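Long-range contact in 401aa long hypothetical glucose-1-phosphate thymidylyltransferase (Sulfolobus tokodaii, PDB 2GGO), which transfers nucleotidyl groups to sugar 1-phosphates and is bifunctional, serving the synthesis of UDP-N-acetylglucosamine and UDP-N-acetylgalactosamine: residues G303-H308 with D320-A325. Sequence-based numbering, arbitrary orientation.
Sequences GSKIPH and DVNFGA
Phe-323 and Ile-306 pack together inside the left-handed parallel beta-helix built by the hexapeptide repeats. Residues 303-308 and 320-325 run parallel on successive coils of this C-terminal domain. The side chains of Ile-306 and Phe-323 run alongside each other in the same direction. The delta methyl of Ile-306 sits over one face of the Phe-323 ring, off the ring centre. This is a CH-pi contact, with CD1 of Ile-306 3.9 Å from CG of Phe-323. With CG1 of Ile-306 anti to the carbonyl carbon (chi1 -45°), a chi2 of -44° turns CD1 over the ring. Thr-365 of the next coil also touches Phe-323.

Lys-305 sits at the bridge between the backbones. Its N donates to Val-321 O at 2.8 Å, and its O accepts from Phe-323 N. Outside, the lysine chain runs alongside Asn-322. Its CE comes to 3.3 Å from Asn-322 OD1, which also takes a hydrogen bond from a water.

Buried Ser-304 joins the two segments through its hydroxyl. Its OG accepts a nearly straight bond (173°) from Val-321 N and is also hydrogen-bonded to Ala-318 O. Replacing Ser-304 by an alanine removes the hydroxyl and would probably leave Val-321 N and Ala-318 O without this partner.

Farther along, Phe-323 O and His-308 N share a water. It lies 2.6 Å from His-308 N and donates to Phe-323 O at 3.2 Å.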
loop_
_atom_site.group_PDB
_atom_site.type_symbol
_atom_site.label_atom_id
_atom_site.label_comp_id
_atom_site.label_asym_id
_atom_site.label_seq_id
_atom_site.Cartn_x
_atom_site.Cartn_y
_atom_site.Cartn_z
ATOM N N GLY A 303 -17.305 -0.985 3.334
ATOM C CA GLY A 303 -18.575 -0.330 3.595
ATOM C C GLY A 303 -18.817 0.977 2.838
ATOM O O GLY A 303 -19.743 1.699 3.149
ATOM N N SER A 304 -17.993 1.291 1.851
ATOM C CA SER A 304 -18.203 2.503 1.023
ATOM C C SER A 304 -19.304 2.325 0.033
ATOM O O SER A 304 -19.523 1.256 -0.449
ATOM C CB SER A 304 -16.944 2.900 0.326
ATOM O OG SER A 304 -16.089 3.493 1.299
ATOM N N LYS A 305 -20.039 3.388 -0.243
ATOM C CA LYS A 305 -21.283 3.257 -0.958
ATOM C C LYS A 305 -21.345 4.211 -2.157
ATOM O O LYS A 305 -21.233 5.435 -1.979
ATOM C CB LYS A 305 -22.389 3.592 -0.003
ATOM C CG LYS A 305 -22.784 2.402 0.938
ATOM C CD LYS A 305 -24.168 2.651 1.602
ATOM C CE LYS A 305 -24.055 3.166 3.060
ATOM N NZ LYS A 305 -25.348 3.748 3.670
ATOM N N ILE A 306 -21.557 3.683 -3.358
ATOM C CA ILE A 306 -21.693 4.524 -4.576
ATOM C C ILE A 306 -23.038 4.182 -5.165
ATOM O O ILE A 306 -23.095 3.368 -6.056
ATOM C CB ILE A 306 -20.660 4.199 -5.725
ATOM C CG1 ILE A 306 -19.223 4.007 -5.302
ATOM C CG2 ILE A 306 -20.659 5.294 -6.764
ATOM C CD1 ILE A 306 -18.712 5.045 -4.299
ATOM N N PRO A 307 -24.142 4.762 -4.647
ATOM C CA PRO A 307 -25.412 4.106 -5.012
ATOM C C PRO A 307 -26.142 4.588 -6.257
ATOM O O PRO A 307 -26.970 3.796 -6.744
ATOM C CB PRO A 307 -26.264 4.341 -3.805
ATOM C CG PRO A 307 -25.794 5.821 -3.419
ATOM C CD PRO A 307 -24.337 5.774 -3.601
ATOM N N HIS A 308 -25.854 5.783 -6.822
ATOM C CA HIS A 308 -26.619 6.248 -7.998
ATOM C C HIS A 308 -25.894 7.082 -8.990
ATOM O O HIS A 308 -25.293 7.984 -8.556
ATOM C CB HIS A 308 -27.691 7.284 -7.553
ATOM C CG HIS A 308 -28.424 6.949 -6.295
ATOM N ND1 HIS A 308 -29.517 6.062 -6.204
ATOM C CD2 HIS A 308 -28.314 7.506 -5.083
ATOM C CE1 HIS A 308 -29.904 6.010 -4.950
ATOM N NE2 HIS A 308 -29.289 7.002 -4.286
ATOM N N ASP A 320 -16.023 3.757 4.436
ATOM C CA ASP A 320 -17.260 4.466 4.786
ATOM C C ASP A 320 -17.463 5.791 4.050
ATOM O O ASP A 320 -17.842 6.784 4.643
ATOM C CB ASP A 320 -17.395 4.566 6.308
ATOM C CG ASP A 320 -17.362 3.176 7.003
ATOM O OD1 ASP A 320 -18.073 2.235 6.519
ATOM O OD2 ASP A 320 -16.639 2.995 8.050
ATOM N N VAL A 321 -17.211 5.794 2.732
ATOM C CA VAL A 321 -17.448 6.950 1.888
ATOM C C VAL A 321 -18.830 6.799 1.330
ATOM O O VAL A 321 -19.291 5.662 1.160
ATOM C CB VAL A 321 -16.376 7.095 0.777
ATOM C CG1 VAL A 321 -16.635 8.447 -0.162
ATOM C CG2 VAL A 321 -14.989 7.314 1.457
ATOM N N ASN A 322 -19.554 7.904 1.157
ATOM C CA ASN A 322 -20.842 7.830 0.440
ATOM C C ASN A 322 -20.811 8.775 -0.700
ATOM O O ASN A 322 -20.549 9.868 -0.458
ATOM C CB ASN A 322 -22.074 8.200 1.331
ATOM C CG ASN A 322 -22.206 7.265 2.572
ATOM O OD1 ASN A 322 -22.571 6.101 2.469
ATOM N ND2 ASN A 322 -21.814 7.779 3.742
ATOM N N PHE A 323 -21.178 8.331 -1.905
ATOM C CA PHE A 323 -21.319 9.255 -3.009
ATOM C C PHE A 323 -22.681 9.741 -3.105
ATOM O O PHE A 323 -23.591 8.948 -3.319
ATOM C CB PHE A 323 -20.867 8.675 -4.409
ATOM C CG PHE A 323 -19.393 8.897 -4.627
ATOM C CD1 PHE A 323 -18.625 9.299 -3.543
ATOM C CD2 PHE A 323 -18.781 8.756 -5.851
ATOM C CE1 PHE A 323 -17.231 9.563 -3.713
ATOM C CE2 PHE A 323 -17.431 8.979 -6.024
ATOM C CZ PHE A 323 -16.660 9.353 -4.932
ATOM N N GLY A 324 -22.862 11.047 -3.049
ATOM C CA GLY A 324 -24.175 11.499 -3.592
ATOM C C GLY A 324 -24.434 11.220 -5.061
ATOM O O GLY A 324 -23.496 11.269 -5.925
ATOM N N ALA A 325 -25.709 11.012 -5.379
ATOM C CA ALA A 325 -26.226 10.879 -6.770
ATOM C C ALA A 325 -25.558 11.843 -7.609
ATOM O O ALA A 325 -25.353 13.049 -7.218
ATOM C CB ALA A 325 -27.761 10.997 -6.895
HETATM O O HOH W 1 -21.245 4.370 4.593
HETATM O O HOH W 2 -23.957 7.472 -6.114
#